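Local coordinates for BauA (Acinetobacter baumannii, PDB 6HCP), which acts as the outer-membrane receptor for ferric preacinetobactin and probably carries this iron-loaded siderophore across the membrane as a TonB-dependent transporter, at residues I65-K70 with E82-T87; A680-P685 with L690-P695. All blocks are in the same frame, centred on the assembly; numbering follows the deposited sequence.

Contact 1: I65-K70 with E82-T87; sequences ISYTDK and EVIAAT. With EDO (1,2-ethanediol), chain H.
Y67 reaches from strand 64-68 to V83 and I84 of helix 81-84. Both elements belong to the plug domain of a TonB-dependent receptor. Strand 64-68 is an outer strand of the plug's five-stranded mixed sheet and pairs with strand 135-142. The contact has a tight apolar part and a wet end.

The tight part lies along the inner half of the tyrosine. With chi1 at -178°, V83 swings CG1 away from its own N and against CB, CG and CD2 of Y67, with V83 CG1 3.9 Å from Y67 CD2. The two side chains run past each other in opposite directions. The backbone of V83 also takes part: V83 O stands 4.0 Å above the plane of the Y67 ring, over its centre. On the opposite face lies CG1 of I65, from the same strand, displaced toward the rim. The ring is thus packed on both faces. Further out, I84 CG2 touches Y67 CE2 at 4.1 Å. The rest of the I84 side chain leads away, and I84 packs on V138 and V140 of the neighbouring strand.

The phenol end is looser. No direct hydrogen bond joins the two segments. Y67 OH stays 3.9 Å from I84 O and 4.0 Å from T87 OG1, and water fills both steps. M578 of barrel strand 575-590 touches both Y67 and T87. S66 N donates to O2 of a 1,2-ethanediol, probably from the crystallisation liquor, which also bonds A44 O.

The two waters lie in the plane of the Y67 ring. Y67 OH donates to one at 2.7 Å, which passes a hydrogen bond to I84 O. Y67 OH accepts from the second water at 2.8 Å, and that water also hydrogen-bonds T87 OG1.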
loop_
_atom_site.group_PDB
_atom_site.type_symbol
_atom_site.label_atom_id
_atom_site.label_comp_id
_atom_site.label_asym_id
_atom_site.label_seq_id
_atom_site.Cartn_x
_atom_site.Cartn_y
_atom_site.Cartn_z
ATOM N N ILE A 65 17.465 6.060 -29.812
ATOM C CA ILE A 65 17.201 6.912 -28.651
ATOM C C ILE A 65 18.426 6.882 -27.755
ATOM O O ILE A 65 19.136 5.871 -27.687
ATOM C CB ILE A 65 15.923 6.471 -27.905
ATOM C CG1 ILE A 65 15.607 7.451 -26.769
ATOM C CG2 ILE A 65 16.057 5.050 -27.387
ATOM C CD1 ILE A 65 14.168 7.799 -26.631
ATOM N N SER A 66 18.736 8.031 -27.147
ATOM C CA SER A 66 19.832 8.114 -26.200
ATOM C C SER A 66 19.347 8.739 -24.891
ATOM O O SER A 66 18.859 9.862 -24.895
ATOM C CB SER A 66 20.962 8.911 -26.780
ATOM O OG SER A 66 21.979 9.122 -25.820
ATOM N N TYR A 67 19.516 8.000 -23.798
ATOM C CA TYR A 67 19.132 8.454 -22.457
ATOM C C TYR A 67 20.349 9.078 -21.777
ATOM O O TYR A 67 21.451 8.535 -21.836
ATOM C CB TYR A 67 18.618 7.285 -21.624
ATOM C CG TYR A 67 17.452 6.564 -22.241
ATOM C CD1 TYR A 67 16.175 7.096 -22.179
ATOM C CD2 TYR A 67 17.625 5.359 -22.920
ATOM C CE1 TYR A 67 15.109 6.482 -22.822
ATOM C CE2 TYR A 67 16.564 4.738 -23.564
ATOM C CZ TYR A 67 15.282 5.245 -23.417
ATOM O OH TYR A 67 14.237 4.689 -24.111
ATOM N N THR A 68 20.106 10.152 -21.020
ATOM C CA THR A 68 21.185 10.839 -20.280
ATOM C C THR A 68 21.358 10.223 -18.892
ATOM O O THR A 68 20.454 9.589 -18.335
ATOM C CB THR A 68 20.922 12.348 -20.178
ATOM O OG1 THR A 68 19.780 12.533 -19.338
ATOM C CG2 THR A 68 20.671 12.994 -21.524
ATOM N N ASP A 69 22.502 10.539 -18.287
ATOM C CA ASP A 69 22.790 10.175 -16.931
ATOM C C ASP A 69 21.774 10.822 -15.970
ATOM O O ASP A 69 21.518 10.261 -14.925
ATOM C CB ASP A 69 24.241 10.479 -16.544
ATOM C CG ASP A 69 24.725 11.911 -16.767
ATOM O OD1 ASP A 69 24.115 12.656 -17.552
ATOM O OD2 ASP A 69 25.704 12.263 -16.128
ATOM N N LYS A 70 21.208 11.975 -16.329
ATOM C CA LYS A 70 20.170 12.602 -15.496
ATOM C C LYS A 70 18.938 11.678 -15.436
ATOM O O LYS A 70 18.378 11.429 -14.364
ATOM C CB LYS A 70 19.816 13.998 -16.020
ATOM C CG LYS A 70 18.677 14.715 -15.274
ATOM C CD LYS A 70 18.857 14.732 -13.764
ATOM C CE LYS A 70 18.059 15.806 -13.041
ATOM N NZ LYS A 70 16.603 15.699 -13.311
ATOM N N GLU A 82 16.469 -1.184 -16.576
ATOM C CA GLU A 82 15.691 -0.157 -15.861
ATOM C C GLU A 82 15.858 1.210 -16.525
ATOM O O GLU A 82 15.066 2.107 -16.260
ATOM C CB GLU A 82 16.116 -0.099 -14.394
ATOM C CG GLU A 82 15.624 -1.302 -13.618
ATOM C CD GLU A 82 15.944 -1.323 -12.134
ATOM O OE1 GLU A 82 16.378 -0.289 -11.589
ATOM O OE2 GLU A 82 15.708 -2.371 -11.524
ATOM N N VAL A 83 16.860 1.357 -17.405
ATOM C CA VAL A 83 16.970 2.537 -18.223
ATOM C C VAL A 83 16.162 2.375 -19.513
ATOM O O VAL A 83 15.439 3.282 -19.913
ATOM C CB VAL A 83 18.442 2.872 -18.543
ATOM C CG1 VAL A 83 18.533 4.140 -19.361
ATOM C CG2 VAL A 83 19.293 2.986 -17.288
ATOM N N ILE A 84 16.422 1.298 -20.267
ATOM C CA ILE A 84 15.998 1.272 -21.679
ATOM C C ILE A 84 14.576 0.719 -21.852
ATOM O O ILE A 84 13.961 0.960 -22.898
ATOM C CB ILE A 84 17.002 0.503 -22.558
ATOM C CG1 ILE A 84 17.039 -0.990 -22.215
ATOM C CG2 ILE A 84 18.365 1.169 -22.457
ATOM C CD1 ILE A 84 17.891 -1.820 -23.171
ATOM N N ALA A 85 14.067 -0.052 -20.892
ATOM C CA ALA A 85 12.779 -0.724 -21.067
ATOM C C ALA A 85 11.622 0.110 -20.499
ATOM O O ALA A 85 10.474 -0.187 -20.764
ATOM C CB ALA A 85 12.795 -2.096 -20.435
ATOM N N ALA A 86 11.916 1.093 -19.652
ATOM C CA ALA A 86 10.838 1.710 -18.850
ATOM C C ALA A 86 9.787 2.360 -19.769
ATOM O O ALA A 86 8.603 2.199 -19.559
ATOM C CB ALA A 86 11.425 2.693 -17.867
ATOM N N THR A 87 10.223 3.093 -20.794
ATOM C CA THR A 87 9.305 3.852 -21.633
ATOM C C THR A 87 9.287 3.386 -23.092
ATOM O O THR A 87 8.602 3.992 -23.911
ATOM C CB THR A 87 9.624 5.354 -21.571
ATOM O OG1 THR A 87 10.984 5.601 -21.952
ATOM C CG2 THR A 87 9.365 5.886 -20.180
HETATM C C1 EDO H . 18.989 10.278 -30.535
HETATM O O1 EDO H . 18.932 10.535 -31.950
HETATM C C2 EDO H . 17.623 10.519 -29.890
HETATM O O2 EDO H . 17.687 10.200 -28.477
HETATM O O HOH W 1 14.965 2.300 -25.054
HETATM O O HOH W 2 11.669 5.573 -24.760
#

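Contact 2: A680-P685 with L690-P695; sequences AYWAQP and LALGAP
W682 and L692 face each other in a short antiparallel ladder within the loop that joins barrel strands 665-674 and 697-705. They form a non-hydrogen-bonded pair. Next to them A683 and A691 form the hydrogen-bonded pair. A683 N gives its hydrogen to A691 O at 3.0 Å, and A691 N returns one to A683 O at 2.8 Å. A third bond, G693 N to Y681 O, is 2.9 Å long and nearly straight (165°).

The indole of W682 is held between two leucines. L690 CD1 sits over one face of its five-membered ring, 4.2 Å from the centroid. L692 CD2 sits over the opposite face, 4.1 Å from the centroid of the six-membered ring. Both are CH-pi contacts. The indole N-H points beyond the pair, to the carbonyl of P267.

This is a beta hairpin, 682-683 with 691-692, and L690-P695 falls within the predicted TonB C-terminal box. A694 is also backbone-bonded to G95 of the plug.

At the start of the hairpin, the Y681 rotamer (chi1 64°) lays the ring alongside G693. G693 CA lies over one face of this ring, displaced toward the rim at CZ, a CH-pi contact with 3.8 Å from CA to the ring centroid. One water links Y681 N to G693 O, and another links Y681 OH to A694 O. At the other end P685 CG packs on A691 CB at 3.9 Å.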
loop_
_atom_site.group_PDB
_atom_site.type_symbol
_atom_site.label_atom_id
_atom_site.label_comp_id
_atom_site.label_asym_id
_atom_site.label_seq_id
_atom_site.Cartn_x
_atom_site.Cartn_y
_atom_site.Cartn_z
ATOM N N ALA A 680 1.186 -9.660 -9.104
ATOM C CA ALA A 680 1.847 -10.960 -9.303
ATOM C C ALA A 680 1.607 -11.413 -10.748
ATOM O O ALA A 680 0.464 -11.517 -11.184
ATOM C CB ALA A 680 1.312 -11.969 -8.320
ATOM N N TYR A 681 2.686 -11.668 -11.486
ATOM C CA TYR A 681 2.544 -12.178 -12.846
ATOM C C TYR A 681 3.701 -13.111 -13.190
ATOM O O TYR A 681 4.839 -12.938 -12.712
ATOM C CB TYR A 681 2.471 -11.022 -13.848
ATOM C CG TYR A 681 3.706 -10.164 -13.930
ATOM C CD1 TYR A 681 3.894 -9.104 -13.057
ATOM C CD2 TYR A 681 4.695 -10.402 -14.884
ATOM C CE1 TYR A 681 4.999 -8.271 -13.149
ATOM C CE2 TYR A 681 5.818 -9.592 -14.969
ATOM C CZ TYR A 681 5.956 -8.505 -14.120
ATOM O OH TYR A 681 7.076 -7.727 -14.152
ATOM N N TRP A 682 3.388 -14.085 -14.052
ATOM C CA TRP A 682 4.373 -14.941 -14.722
ATOM C C TRP A 682 4.829 -14.239 -16.001
ATOM O O TRP A 682 4.008 -13.731 -16.747
ATOM C CB TRP A 682 3.760 -16.294 -15.112
ATOM C CG TRP A 682 3.269 -17.164 -14.000
ATOM C CD1 TRP A 682 1.996 -17.642 -13.846
ATOM C CD2 TRP A 682 4.085 -17.868 -13.047
ATOM N NE1 TRP A 682 1.955 -18.515 -12.793
ATOM C CE2 TRP A 682 3.217 -18.681 -12.289
ATOM C CE3 TRP A 682 5.443 -17.810 -12.691
ATOM C CZ2 TRP A 682 3.687 -19.545 -11.306
ATOM C CZ3 TRP A 682 5.903 -18.647 -11.702
ATOM C CH2 TRP A 682 5.033 -19.499 -11.018
ATOM N N ALA A 683 6.107 -14.414 -16.329
ATOM C CA ALA A 683 6.626 -14.071 -17.668
ATOM C C ALA A 683 7.806 -15.000 -17.953
ATOM O O ALA A 683 8.283 -15.687 -17.052
ATOM C CB ALA A 683 7.038 -12.625 -17.714
ATOM N N GLN A 684 8.320 -14.974 -19.188
ATOM C CA GLN A 684 9.262 -15.992 -19.599
ATOM C C GLN A 684 10.669 -15.438 -19.490
ATOM O O GLN A 684 11.057 -14.557 -20.255
ATOM C CB GLN A 684 9.003 -16.484 -21.028
ATOM C CG GLN A 684 9.950 -17.613 -21.450
ATOM C CD GLN A 684 9.349 -18.549 -22.472
ATOM O OE1 GLN A 684 9.689 -18.496 -23.656
ATOM N NE2 GLN A 684 8.517 -19.482 -22.001
ATOM N N PRO A 685 11.524 -16.053 -18.652
ATOM C CA PRO A 685 12.942 -15.688 -18.602
ATOM C C PRO A 685 13.738 -16.495 -19.639
ATOM O O PRO A 685 13.180 -17.373 -20.320
ATOM C CB PRO A 685 13.299 -16.097 -17.171
ATOM C CG PRO A 685 12.507 -17.373 -16.974
ATOM C CD PRO A 685 11.213 -17.169 -17.750
ATOM N N LEU A 690 9.129 -19.953 -16.983
ATOM C CA LEU A 690 8.414 -18.920 -16.255
ATOM C C LEU A 690 9.267 -18.393 -15.103
ATOM O O LEU A 690 9.988 -19.142 -14.478
ATOM C CB LEU A 690 7.142 -19.496 -15.625
ATOM C CG LEU A 690 6.078 -20.061 -16.549
ATOM C CD1 LEU A 690 4.948 -20.637 -15.707
ATOM C CD2 LEU A 690 5.551 -19.015 -17.505
ATOM N N ALA A 691 9.051 -17.124 -14.769
ATOM C CA ALA A 691 9.538 -16.538 -13.548
ATOM C C ALA A 691 8.560 -15.436 -13.137
ATOM O O ALA A 691 7.917 -14.821 -13.974
ATOM C CB ALA A 691 10.924 -15.984 -13.745
ATOM N N LEU A 692 8.443 -15.212 -11.827
ATOM C CA LEU A 692 7.609 -14.141 -11.328
ATOM C C LEU A 692 8.264 -12.784 -11.591
ATOM O O LEU A 692 9.451 -12.608 -11.369
ATOM C CB LEU A 692 7.393 -14.320 -9.821
ATOM C CG LEU A 692 6.444 -15.437 -9.422
ATOM C CD1 LEU A 692 6.465 -15.611 -7.907
ATOM C CD2 LEU A 692 5.028 -15.160 -9.909
ATOM N N GLY A 693 7.438 -11.805 -11.952
ATOM C CA GLY A 693 7.856 -10.424 -12.056
ATOM C C GLY A 693 8.217 -9.847 -10.693
ATOM O O GLY A 693 7.726 -10.301 -9.676
ATOM N N ALA A 694 9.028 -8.798 -10.708
ATOM C CA ALA A 694 9.474 -8.130 -9.508
ATOM C C ALA A 694 8.268 -7.604 -8.737
ATOM O O ALA A 694 7.331 -7.068 -9.321
ATOM C CB ALA A 694 10.410 -7.003 -9.867
ATOM N N PRO A 695 8.288 -7.704 -7.394
ATOM C CA PRO A 695 7.212 -7.141 -6.567
ATOM C C PRO A 695 7.305 -5.614 -6.450
ATOM O O PRO A 695 8.266 -4.991 -6.928
ATOM C CB PRO A 695 7.495 -7.778 -5.212
ATOM C CG PRO A 695 9.001 -7.846 -5.164
ATOM C CD PRO A 695 9.416 -8.195 -6.595
HETATM O O HOH W 3 4.993 -10.533 -10.064
HETATM O O HOH W 4 7.326 -6.182 -11.982
#

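How the contacts relate
Both contacts are buried, but they hold different elements. Contact 1 lies within the plug, its centre about 11 Å from the centre of the chain. Contact 2 lies in a loop between two barrel strands, its centre about 19 Å from that of the chain. Their centres are about 22 Å apart and their nearest atoms about 7 Å apart, so they do not touch. Contact 1 joins a strand to a helix through one tyrosine, with apolar packing and water bridges. Contact 2 joins two short strands by direct backbone hydrogen bonds, with a larger buried surface. Each also meets the other domain: contact 1 touches barrel strand 575-590, and contact 2 bonds to the plug.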